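Local coordinates for protein peptidoglycan-N-acetylmuramic acid deacetylase PdaC (Bacillus subtilis subsp. subtilis str. 168, PDB 6H8N) that removes acetyl groups from N-acetylmuramic acid residues of peptidoglycan, a modification that confers lysozyme resistance, and also deacetylates short chitin oligomers, at residues Asn88-Gln91 with Asp92-Lys96; Pro52-Leu55 with Ile56-Lys60; Glu190-Lys193 with Lys194-Ala198. The protein carries 1 engineered substitution. All coordinates share one frame; numbering follows the deposited sequence.

Contact 1 (Asn88-Gln91 with Asp92-Lys96); sequences NDTQ and DIIEK
Asp89 and Asp92 lie one turn apart on helix 80-98 and are joined through water. Their closest carboxylate oxygens, Asp89 OD1 and Asp92 OD2, are 4.5 Å apart. One water donates to both, at 2.7 Å from Asp89 OD1 and 2.9 Å from Asp92 OD2. A second water donates to Asp92 OD2 and only weakly to Asp89 OD1. The Asp92 carboxylate is folded back toward the preceding turn, since its CG stands beside the backbone N (chi1 -70°). CG of Asp92 thus comes within 3.1 Å of Asn88 O, with both carboxylate oxygens about equally far from it. That carbonyl takes its hydrogen bond from Asp92 N (2.8 Å).

This is i to i+3 and i to i+4 packing along an alpha-helix of the NodB deacetylase domain. On the buried side, Thr90 and Ile94 meet at an oblique angle through methyl groups, CG2 of Thr90 lying 4.0 Å from CD1 of Ile94, while Thr90 OG1 bonds to Gln86 O. CG2 of Ile93 rests against Thr90 O (3.4 Å), on a face covered by Trp70 and helix 45-50. Gln91 reaches away to Asn67, next to the zinc ligand His68, and to Pro102 O.

Asp89 OD2 forms a salt bridge with Lys85. Together with the shared water, this probably eases the repulsion between the two carboxylates.

Contact 2 (Pro52-Leu55 with Ile56-Lys60); sequences PETL and IRMLK
Leu55 and Leu59 lie side by side and point the same way, one turn apart on helix 52-60. Their CD1 methyls meet at 4.0 Å. CG of Leu59 also rests 3.5 Å from Leu55 O, the same oxygen that accepts the hydrogen bond of Leu59 N. Thr54 and Met58 also meet, and their side chains cross at a slant. The Met58 chain leaves CB with CG between the backbone N and the carbonyl carbon (chi1 61°). From there CG packs against two carbonyl oxygens, at 3.2 Å from Leu55 O and 3.4 Å from Thr54 O. A bend at the last torsion (chi3 57°) brings CE back to within 4.2 Å of the Thr54 methyl, CG2.

Backbone bonds tie these turns together in the regular alpha-helical i to i+4 pattern. Ile56 N donates to Pro52 O at 3.1 Å. Met58 N donates to Thr54 O at 3.0 Å.

The helix belongs to a beta-alpha-beta crossover of the C-terminal NodB deacetylase domain, the part of the protein present here. Helices 45-50 and 52-60 connect the parallel strands 40-43 and 64-67, and the second strand leads straight into the zinc ligand His68. Leu55, Met58 and Leu59 all press on Val65 of that strand, while Leu55 also touches Ile97 of helix 80-98, and Thr54 and Met58 meet Thr25 of helix 22-35.

Arg57 carries the salt bridges described here. Its extended chain leads away from the preceding turn toward helix 22-35. There NH2 forms a salt bridge with Asp30 and NH1 bonds to Asn26 O, while NE forms a salt bridge with Glu61, just past the helix.

Contact 3 (Glu190-Lys193 with Lys194-Ala198); sequences EEVK and KQREA
Lys194 NZ donates to a water at 2.8 Å, and the same water donates to Glu191 OE1 at 3.1 Å. It links the two side chains indirectly, because NZ of Lys194 and OE1 of Glu191 are 4.9 Å apart. The pair sits on the exposed side of helix 186-197, the alpha-helix that follows the short strand 182-183 of the parallel sheet in this polysaccharide deacetylase domain. The Lys194 chain is extended beyond CG and runs back past Glu190 O, which CG approaches to 3.4 Å.

Glu191 also meets Gln195. Its chain bends at chi2 (59°), which brings OE2 to 3.5 Å from Gln195 CG. The two side chains cross at about a right angle, and the carboxylate and amide planes are turned 43° from each other.

Val192 is the buried residue here. It packs on Val11 of strand 11-17 and on Val5 and Pro7. Arg196 also touches Val11, and its NE bonds to Pro7 O while its NH1 forms a salt bridge with Asp152. The long arginine chain is extended from CG to NE and runs diagonally across Val192. The outside bonds probably hold the guanidinium in place, and Val192 lies over one of its faces. CG1 of Val192 sits 3.4 Å above that plane, displaced from the centre of the group, and is 3.5 Å from Arg196 NE.

Overall arrangement
Each contact lies within a single helix, and all three have the same i to i+4 backbone bonding. Contacts 1 and 2 are partly buried and sit on adjoining helices, with their nearest side chains about 11 and 13 Å from the zinc. They touch each other where Leu55 CD2 packs 4.1 Å from Ile94 CA. Contact 3 is a surface contact on the helix after strand 182-183. Its centre is about 30 Å from that of contact 1 and 29 Å from that of contact 2. The chemistry follows the setting. Contact 2 is mainly aliphatic, contact 1 combines methyl packing with two hydrated like charges, and contact 3 is mostly charged and polar.

Contact 1 (Asn88-Gln91 with Asp92-Lys96)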
ATOM      1  N   ASN A  88      12.083  -2.397 -12.814  1.00 11.46           N
ATOM      2  CA  ASN A  88      11.697  -3.334 -13.863  1.00 12.69           C
ATOM      3  C   ASN A  88      11.905  -4.780 -13.433  1.00 12.31           C
ATOM      4  O   ASN A  88      11.088  -5.649 -13.770  1.00 12.10           O
ATOM      5  CB  ASN A  88      12.431  -3.015 -15.167  1.00 13.31           C
ATOM      6  CG  ASN A  88      11.927  -1.765 -15.804  1.00 17.14           C
ATOM      7  OD1 ASN A  88      10.742  -1.434 -15.694  1.00 20.85           O
ATOM      8  ND2 ASN A  88      12.809  -1.052 -16.485  1.00 22.56           N
ATOM      9  N   ASP A  89      12.959  -5.069 -12.669  1.00 12.11           N
ATOM     10  CA  ASP A  89      13.134  -6.434 -12.186  1.00 12.96           C
ATOM     11  C   ASP A  89      11.964  -6.845 -11.302  1.00 10.61           C
ATOM     12  O   ASP A  89      11.580  -8.021 -11.278  1.00 12.00           O
ATOM     13  CB  ASP A  89      14.428  -6.588 -11.385  1.00 14.23           C
ATOM     14  CG  ASP A  89      15.675  -6.601 -12.247  1.00 17.84           C
ATOM     15  OD1 ASP A  89      15.560  -6.728 -13.481  1.00 19.37           O
ATOM     16  OD2 ASP A  89      16.773  -6.493 -11.650  1.00 18.65           O
ATOM     17  N   THR A  90      11.416  -5.888 -10.544  1.00 10.12           N
ATOM     18  CA  THR A  90      10.297  -6.178  -9.661  1.00 11.15           C
ATOM     19  C   THR A  90       9.010  -6.348 -10.451  1.00  9.79           C
ATOM     20  O   THR A  90       8.246  -7.278 -10.180  1.00  9.73           O
ATOM     21  CB  THR A  90      10.212  -5.092  -8.599  1.00  9.67           C
ATOM     22  OG1 THR A  90      11.438  -5.120  -7.855  1.00 10.89           O
ATOM     23  CG2 THR A  90       9.045  -5.329  -7.651  1.00 10.86           C
ATOM     24  N   GLN A  91       8.787  -5.517 -11.479  1.00  9.62           N
ATOM     25  CA  GLN A  91       7.673  -5.769 -12.399  1.00  9.05           C
ATOM     26  C   GLN A  91       7.791  -7.165 -12.987  1.00 10.69           C
ATOM     27  O   GLN A  91       6.808  -7.913 -13.060  1.00 10.68           O
ATOM     28  CB  GLN A  91       7.647  -4.747 -13.542  1.00 10.35           C
ATOM     29  CG  GLN A  91       7.393  -3.320 -13.157  1.00 10.91           C
ATOM     30  CD  GLN A  91       6.032  -3.072 -12.582  1.00 10.87           C
ATOM     31  OE1 GLN A  91       5.832  -3.137 -11.366  1.00 10.78           O
ATOM     32  NE2 GLN A  91       5.068  -2.780 -13.439  1.00 12.31           N
ATOM     33  N   ASP A  92       9.007  -7.547 -13.383  1.00 10.86           N
ATOM     34  CA  ASP A  92       9.199  -8.806 -14.087  1.00 11.56           C
ATOM     35  C   ASP A  92       8.888 -10.007 -13.203  1.00 11.32           C
ATOM     36  O   ASP A  92       8.237 -10.954 -13.658  1.00 11.76           O
ATOM     37  CB  ASP A  92      10.631  -8.903 -14.636  1.00 12.41           C
ATOM     38  CG  ASP A  92      10.896  -7.944 -15.780  1.00 18.02           C
ATOM     39  OD1 ASP A  92       9.937  -7.374 -16.334  1.00 19.52           O
ATOM     40  OD2 ASP A  92      12.091  -7.771 -16.134  1.00 24.04           O
ATOM     41  N   ILE A  93       9.334 -10.008 -11.943  1.00 10.99           N
ATOM     42  CA  ILE A  93       9.062 -11.172 -11.100  1.00 10.93           C
ATOM     43  C   ILE A  93       7.571 -11.269 -10.794  1.00  9.89           C
ATOM     44  O   ILE A  93       6.993 -12.365 -10.769  1.00 10.60           O
ATOM     45  CB  ILE A  93       9.942 -11.203  -9.831  1.00 11.56           C
ATOM     46  CG1 ILE A  93       9.841 -12.550  -9.106  1.00 13.86           C
ATOM     47  CG2 ILE A  93       9.559 -10.093  -8.841  1.00 11.85           C
ATOM     48  CD1 ILE A  93      10.404 -13.730  -9.892  1.00 20.15           C
ATOM     49  N   ILE A  94       6.920 -10.128 -10.558  1.00  9.74           N
ATOM     50  CA  ILE A  94       5.485 -10.150 -10.297  1.00  9.47           C
ATOM     51  C   ILE A  94       4.745 -10.701 -11.511  1.00  9.24           C
ATOM     52  O   ILE A  94       3.849 -11.542 -11.381  1.00 10.21           O
ATOM     53  CB  ILE A  94       4.997  -8.756  -9.891  1.00  9.10           C
ATOM     54  CG1 ILE A  94       5.606  -8.372  -8.543  1.00  9.77           C
ATOM     55  CG2 ILE A  94       3.460  -8.683  -9.870  1.00  9.74           C
ATOM     56  CD1 ILE A  94       5.435  -6.908  -8.201  1.00 10.12           C
ATOM     57  N   GLU A  95       5.136 -10.269 -12.715  1.00  9.77           N
ATOM     58  CA  GLU A  95       4.509 -10.767 -13.939  1.00 10.87           C
ATOM     59  C   GLU A  95       4.737 -12.264 -14.119  1.00 11.65           C
ATOM     60  O   GLU A  95       3.816 -13.005 -14.492  1.00 12.50           O
ATOM     61  CB  GLU A  95       5.072  -9.985 -15.126  1.00 12.87           C
ATOM     62  CG  GLU A  95       4.884 -10.621 -16.509  1.00 21.45           C
ATOM     63  CD  GLU A  95       3.451 -10.641 -16.980  1.00 23.88           C
ATOM     64  OE1 GLU A  95       3.210 -11.229 -18.058  1.00 41.10           O
ATOM     65  OE2 GLU A  95       2.576 -10.073 -16.310  1.00 24.15           O
ATOM     66  N   LYS A  96       5.954 -12.731 -13.851  1.00 10.83           N
ATOM     67  CA  LYS A  96       6.302 -14.137 -14.043  1.00 11.90           C
ATOM     68  C   LYS A  96       5.507 -15.059 -13.133  1.00 12.31           C
ATOM     69  O   LYS A  96       5.218 -16.202 -13.505  1.00 12.84           O
ATOM     70  CB  LYS A  96       7.798 -14.314 -13.784  1.00 16.38           C
ATOM     71  CG  LYS A  96       8.376 -15.675 -14.057  1.00 32.85           C
ATOM     72  CD  LYS A  96       9.903 -15.591 -14.042  1.00 31.19           C
ATOM     73  CE  LYS A  96      10.496 -16.290 -12.838  1.00 42.80           C
ATOM     74  NZ  LYS A  96      10.350 -17.767 -12.952  1.00 43.37           N
TER
HETATM   75  O   HOH W   1      14.233  -5.936 -15.663  1.00 31.60           O
HETATM   76  O   HOH W   2      14.012  -9.424 -14.912  1.00 34.25           O

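Contact 2 (Pro52-Leu55 with Ile56-Lys60)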
ATOM      1  N   PRO A  52       6.392 -16.508  -3.527  1.00 11.35           N
ATOM      2  CA  PRO A  52       5.415 -16.268  -4.607  1.00 10.51           C
ATOM      3  C   PRO A  52       3.994 -16.593  -4.193  1.00 11.82           C
ATOM      4  O   PRO A  52       3.038 -15.945  -4.660  1.00 11.86           O
ATOM      5  CB  PRO A  52       5.907 -17.191  -5.729  1.00 11.86           C
ATOM      6  CG  PRO A  52       6.726 -18.258  -5.022  1.00 12.69           C
ATOM      7  CD  PRO A  52       7.396 -17.510  -3.908  1.00 12.12           C
ATOM      8  N   GLU A  53       3.819 -17.591  -3.318  1.00 12.34           N
ATOM      9  CA  GLU A  53       2.483 -17.954  -2.851  1.00 12.89           C
ATOM     10  C   GLU A  53       1.773 -16.786  -2.178  1.00 11.82           C
ATOM     11  O   GLU A  53       0.540 -16.682  -2.238  1.00 12.05           O
ATOM     12  CB  GLU A  53       2.587 -19.123  -1.852  1.00 16.78           C
ATOM     13  CG  GLU A  53       3.323 -18.811  -0.508  1.00 21.85           C
ATOM     14  CD  GLU A  53       4.875 -18.837  -0.583  1.00 22.93           C
ATOM     15  OE1 GLU A  53       5.498 -19.073  -1.656  1.00 17.80           O
ATOM     16  OE2 GLU A  53       5.471 -18.625   0.496  1.00 36.62           O
ATOM     17  N   THR A  54       2.517 -15.928  -1.492  1.00 10.93           N
ATOM     18  CA  THR A  54       1.894 -14.836  -0.770  1.00 10.37           C
ATOM     19  C   THR A  54       1.448 -13.734  -1.721  1.00  9.33           C
ATOM     20  O   THR A  54       0.410 -13.112  -1.490  1.00  9.49           O
ATOM     21  CB  THR A  54       2.867 -14.340   0.295  1.00 10.85           C
ATOM     22  OG1 THR A  54       3.337 -15.462   1.068  1.00 13.58           O
ATOM     23  CG2 THR A  54       2.195 -13.360   1.220  1.00 11.89           C
ATOM     24  N   LEU A  55       2.187 -13.516  -2.809  1.00  9.58           N
ATOM     25  CA  LEU A  55       1.710 -12.616  -3.861  1.00  9.30           C
ATOM     26  C   LEU A  55       0.394 -13.124  -4.433  1.00  9.52           C
ATOM     27  O   LEU A  55      -0.561 -12.362  -4.598  1.00  9.06           O
ATOM     28  CB  LEU A  55       2.754 -12.517  -4.976  1.00  9.69           C
ATOM     29  CG  LEU A  55       2.294 -11.780  -6.221  1.00 10.24           C
ATOM     30  CD1 LEU A  55       1.991 -10.328  -5.923  1.00 13.04           C
ATOM     31  CD2 LEU A  55       3.307 -11.908  -7.326  1.00 10.39           C
ATOM     32  N   ILE A  56       0.332 -14.418  -4.765  1.00  9.71           N
ATOM     33  CA  ILE A  56      -0.910 -14.960  -5.294  1.00  9.88           C
ATOM     34  C   ILE A  56      -2.050 -14.765  -4.304  1.00  9.96           C
ATOM     35  O   ILE A  56      -3.152 -14.366  -4.689  1.00 10.20           O
ATOM     36  CB  ILE A  56      -0.736 -16.436  -5.718  1.00 10.24           C
ATOM     37  CG1 ILE A  56       0.274 -16.578  -6.863  1.00 11.50           C
ATOM     38  CG2 ILE A  56      -2.089 -17.045  -6.087  1.00 12.58           C
ATOM     39  CD1 ILE A  56      -0.116 -15.870  -8.121  1.00 12.10           C
ATOM     40  N   ARG A  57      -1.811 -15.045  -3.023  1.00  9.70           N
ATOM     41  CA  ARG A  57      -2.879 -14.910  -2.043  1.00 10.91           C
ATOM     42  C   ARG A  57      -3.389 -13.471  -1.950  1.00 10.44           C
ATOM     43  O   ARG A  57      -4.603 -13.229  -1.921  1.00 10.88           O
ATOM     44  CB  ARG A  57      -2.432 -15.412  -0.670  1.00 11.01           C
ATOM     45  CG  ARG A  57      -3.568 -15.352   0.337  1.00 13.46           C
ATOM     46  CD  ARG A  57      -3.259 -15.898   1.731  1.00 12.62           C
ATOM     47  NE  ARG A  57      -4.419 -15.516   2.512  1.00 12.61           N
ATOM     48  CZ  ARG A  57      -4.461 -15.268   3.813  1.00 12.81           C
ATOM     49  NH1 ARG A  57      -3.392 -15.440   4.574  1.00 14.24           N
ATOM     50  NH2 ARG A  57      -5.593 -14.825   4.337  1.00 13.63           N
ATOM     51  N   MET A  58      -2.483 -12.495  -1.892  1.00  9.67           N
ATOM     52  CA  MET A  58      -2.959 -11.133  -1.725  1.00  9.51           C
ATOM     53  C   MET A  58      -3.798 -10.699  -2.920  1.00  9.26           C
ATOM     54  O   MET A  58      -4.818 -10.017  -2.747  1.00 10.00           O
ATOM     55  CB  MET A  58      -1.818 -10.162  -1.422  1.00 13.95           C
ATOM     56  CG  MET A  58      -0.769 -10.046  -2.437  1.00 13.00           C
ATOM     57  SD  MET A  58       0.606  -8.950  -1.889  1.00 11.96           S
ATOM     58  CE  MET A  58       1.215  -9.638  -0.381  1.00 15.36           C
ATOM     59  N   LEU A  59      -3.412 -11.122  -4.140  1.00  9.07           N
ATOM     60  CA  LEU A  59      -4.199 -10.811  -5.335  1.00  8.83           C
ATOM     61  C   LEU A  59      -5.525 -11.558  -5.339  1.00  8.93           C
ATOM     62  O   LEU A  59      -6.563 -10.984  -5.684  1.00  9.51           O
ATOM     63  CB  LEU A  59      -3.408 -11.171  -6.589  1.00  9.33           C
ATOM     64  CG  LEU A  59      -2.210 -10.293  -6.920  1.00  8.63           C
ATOM     65  CD1 LEU A  59      -1.393 -10.962  -8.040  1.00 10.37           C
ATOM     66  CD2 LEU A  59      -2.654  -8.919  -7.335  1.00 11.30           C
ATOM     67  N   LYS A  60      -5.508 -12.838  -4.966  1.00  8.86           N
ATOM     68  CA  LYS A  60      -6.735 -13.624  -4.972  1.00 10.54           C
ATOM     69  C   LYS A  60      -7.765 -13.030  -4.032  1.00 11.06           C
ATOM     70  O   LYS A  60      -8.966 -13.103  -4.302  1.00 11.98           O
ATOM     71  CB  LYS A  60      -6.419 -15.064  -4.591  1.00 12.15           C
ATOM     72  CG  LYS A  60      -7.600 -15.993  -4.718  1.00 16.36           C
ATOM     73  CD  LYS A  60      -7.181 -17.438  -4.550  1.00 22.64           C
ATOM     74  CE  LYS A  60      -8.349 -18.371  -4.815  1.00 27.07           C
ATOM     75  NZ  LYS A  60      -7.927 -19.804  -4.812  1.00 37.04           N
TER

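Contact 3 (Glu190-Lys193 with Lys194-Ala198)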
ATOM      1  N   GLU A 190      -8.356   6.688  -5.202  1.00 10.80           N
ATOM      2  CA  GLU A 190      -8.263   7.646  -6.302  1.00 12.92           C
ATOM      3  C   GLU A 190      -9.602   7.793  -7.000  1.00 11.43           C
ATOM      4  O   GLU A 190     -10.019   8.911  -7.347  1.00 13.14           O
ATOM      5  CB  GLU A 190      -7.202   7.199  -7.316  1.00 15.04           C
ATOM      6  CG  GLU A 190      -5.753   7.298  -6.860  1.00 19.06           C
ATOM      7  CD  GLU A 190      -4.771   6.838  -7.944  1.00 31.53           C
ATOM      8  OE1 GLU A 190      -3.535   6.914  -7.727  1.00 32.91           O
ATOM      9  OE2 GLU A 190      -5.240   6.409  -9.029  1.00 33.36           O
ATOM     10  N   GLU A 191     -10.291   6.676  -7.238  1.00 10.79           N
ATOM     11  CA  GLU A 191     -11.573   6.728  -7.932  1.00 11.26           C
ATOM     12  C   GLU A 191     -12.625   7.425  -7.081  1.00 12.51           C
ATOM     13  O   GLU A 191     -13.432   8.213  -7.594  1.00 12.01           O
ATOM     14  CB  GLU A 191     -12.014   5.312  -8.307  1.00 13.96           C
ATOM     15  CG  GLU A 191     -13.406   5.219  -8.916  1.00 19.94           C
ATOM     16  CD  GLU A 191     -13.589   6.034 -10.190  1.00 24.02           C
ATOM     17  OE1 GLU A 191     -12.599   6.359 -10.876  1.00 27.44           O
ATOM     18  OE2 GLU A 191     -14.764   6.340 -10.484  1.00 30.66           O
ATOM     19  N   VAL A 192     -12.652   7.146  -5.780  1.00 10.93           N
ATOM     20  CA  VAL A 192     -13.585   7.831  -4.900  1.00 10.27           C
ATOM     21  C   VAL A 192     -13.369   9.335  -4.954  1.00 10.55           C
ATOM     22  O   VAL A 192     -14.329  10.121  -5.029  1.00 10.61           O
ATOM     23  CB  VAL A 192     -13.474   7.270  -3.473  1.00 11.04           C
ATOM     24  CG1 VAL A 192     -14.181   8.198  -2.480  1.00 12.22           C
ATOM     25  CG2 VAL A 192     -14.079   5.894  -3.445  1.00 12.76           C
ATOM     26  N   LYS A 193     -12.121   9.770  -4.866  1.00 10.23           N
ATOM     27  CA  LYS A 193     -11.855  11.199  -4.910  1.00 10.29           C
ATOM     28  C   LYS A 193     -12.362  11.804  -6.210  1.00 11.70           C
ATOM     29  O   LYS A 193     -12.932  12.904  -6.198  1.00 12.28           O
ATOM     30  CB  LYS A 193     -10.371  11.474  -4.678  1.00 11.89           C
ATOM     31  CG  LYS A 193      -9.934  11.139  -3.239  1.00 17.68           C
ATOM     32  CD  LYS A 193      -8.493  11.565  -2.926  1.00 22.76           C
ATOM     33  CE  LYS A 193      -8.021  11.147  -1.508  1.00 29.79           C
ATOM     34  NZ  LYS A 193      -6.531  11.343  -1.366  1.00 39.20           N
ATOM     35  N   LYS A 194     -12.184  11.106  -7.338  1.00 10.84           N
ATOM     36  CA  LYS A 194     -12.695  11.610  -8.612  1.00 11.32           C
ATOM     37  C   LYS A 194     -14.215  11.682  -8.600  1.00 11.06           C
ATOM     38  O   LYS A 194     -14.806  12.648  -9.102  1.00 11.95           O
ATOM     39  CB  LYS A 194     -12.217  10.715  -9.755  1.00 13.90           C
ATOM     40  CG  LYS A 194     -10.743  10.885 -10.072  1.00 17.92           C
ATOM     41  CD  LYS A 194     -10.316   9.989 -11.231  1.00 26.85           C
ATOM     42  CE  LYS A 194      -8.827   9.677 -11.200  1.00 39.15           C
ATOM     43  NZ  LYS A 194      -8.463   8.650 -12.228  1.00 41.03           N
ATOM     44  N   GLN A 195     -14.877  10.669  -8.060  1.00 10.63           N
ATOM     45  CA  GLN A 195     -16.329  10.699  -7.985  1.00 11.11           C
ATOM     46  C   GLN A 195     -16.815  11.869  -7.142  1.00 11.45           C
ATOM     47  O   GLN A 195     -17.823  12.511  -7.472  1.00 12.86           O
ATOM     48  CB  GLN A 195     -16.850   9.398  -7.402  1.00 13.13           C
ATOM     49  CG  GLN A 195     -16.669   8.171  -8.260  1.00 16.26           C
ATOM     50  CD  GLN A 195     -17.093   6.929  -7.508  1.00 20.02           C
ATOM     51  OE1 GLN A 195     -16.477   6.556  -6.506  1.00 20.45           O
ATOM     52  NE2 GLN A 195     -18.168   6.293  -7.962  1.00 24.93           N
ATOM     53  N   ARG A 196     -16.128  12.165  -6.041  1.00  9.84           N
ATOM     54  CA  ARG A 196     -16.522  13.291  -5.204  1.00 10.50           C
ATOM     55  C   ARG A 196     -16.296  14.613  -5.927  1.00 10.68           C
ATOM     56  O   ARG A 196     -17.151  15.505  -5.896  1.00 10.98           O
ATOM     57  CB  ARG A 196     -15.732  13.243  -3.895  1.00  9.33           C
ATOM     58  CG  ARG A 196     -16.096  12.087  -2.986  1.00 10.14           C
ATOM     59  CD  ARG A 196     -15.129  11.985  -1.847  1.00 11.01           C
ATOM     60  NE  ARG A 196     -15.518  10.959  -0.901  1.00 11.58           N
ATOM     61  CZ  ARG A 196     -14.853  10.694   0.216  1.00 11.16           C
ATOM     62  NH1 ARG A 196     -13.753  11.382   0.501  1.00 13.06           N
ATOM     63  NH2 ARG A 196     -15.291   9.754   1.023  1.00 11.61           N
ATOM     64  N   GLU A 197     -15.153  14.752  -6.591  1.00 10.74           N
ATOM     65  CA  GLU A 197     -14.861  15.971  -7.337  1.00 10.58           C
ATOM     66  C   GLU A 197     -15.867  16.188  -8.450  1.00 10.16           C
ATOM     67  O   GLU A 197     -16.207  17.341  -8.759  1.00 11.09           O
ATOM     68  CB  GLU A 197     -13.439  15.884  -7.896  1.00 11.33           C
ATOM     69  CG  GLU A 197     -12.390  16.014  -6.805  1.00 12.98           C
ATOM     70  CD  GLU A 197     -11.076  15.306  -7.090  1.00 13.57           C
ATOM     71  OE1 GLU A 197     -10.907  14.677  -8.163  1.00 14.73           O
ATOM     72  OE2 GLU A 197     -10.193  15.391  -6.212  1.00 15.67           O
ATOM     73  N   ALA A 198     -16.361  15.107  -9.043  1.00 10.46           N
ATOM     74  CA  ALA A 198     -17.286  15.188 -10.169  1.00 11.09           C
ATOM     75  C   ALA A 198     -18.627  15.801  -9.790  1.00 12.04           C
ATOM     76  O   ALA A 198     -19.387  16.194 -10.682  1.00 11.33           O
ATOM     77  CB  ALA A 198     -17.470  13.803 -10.774  1.00 12.73           C
TER
HETATM   78  O   HOH W   3      -9.510   6.393 -11.000  1.00 37.25           O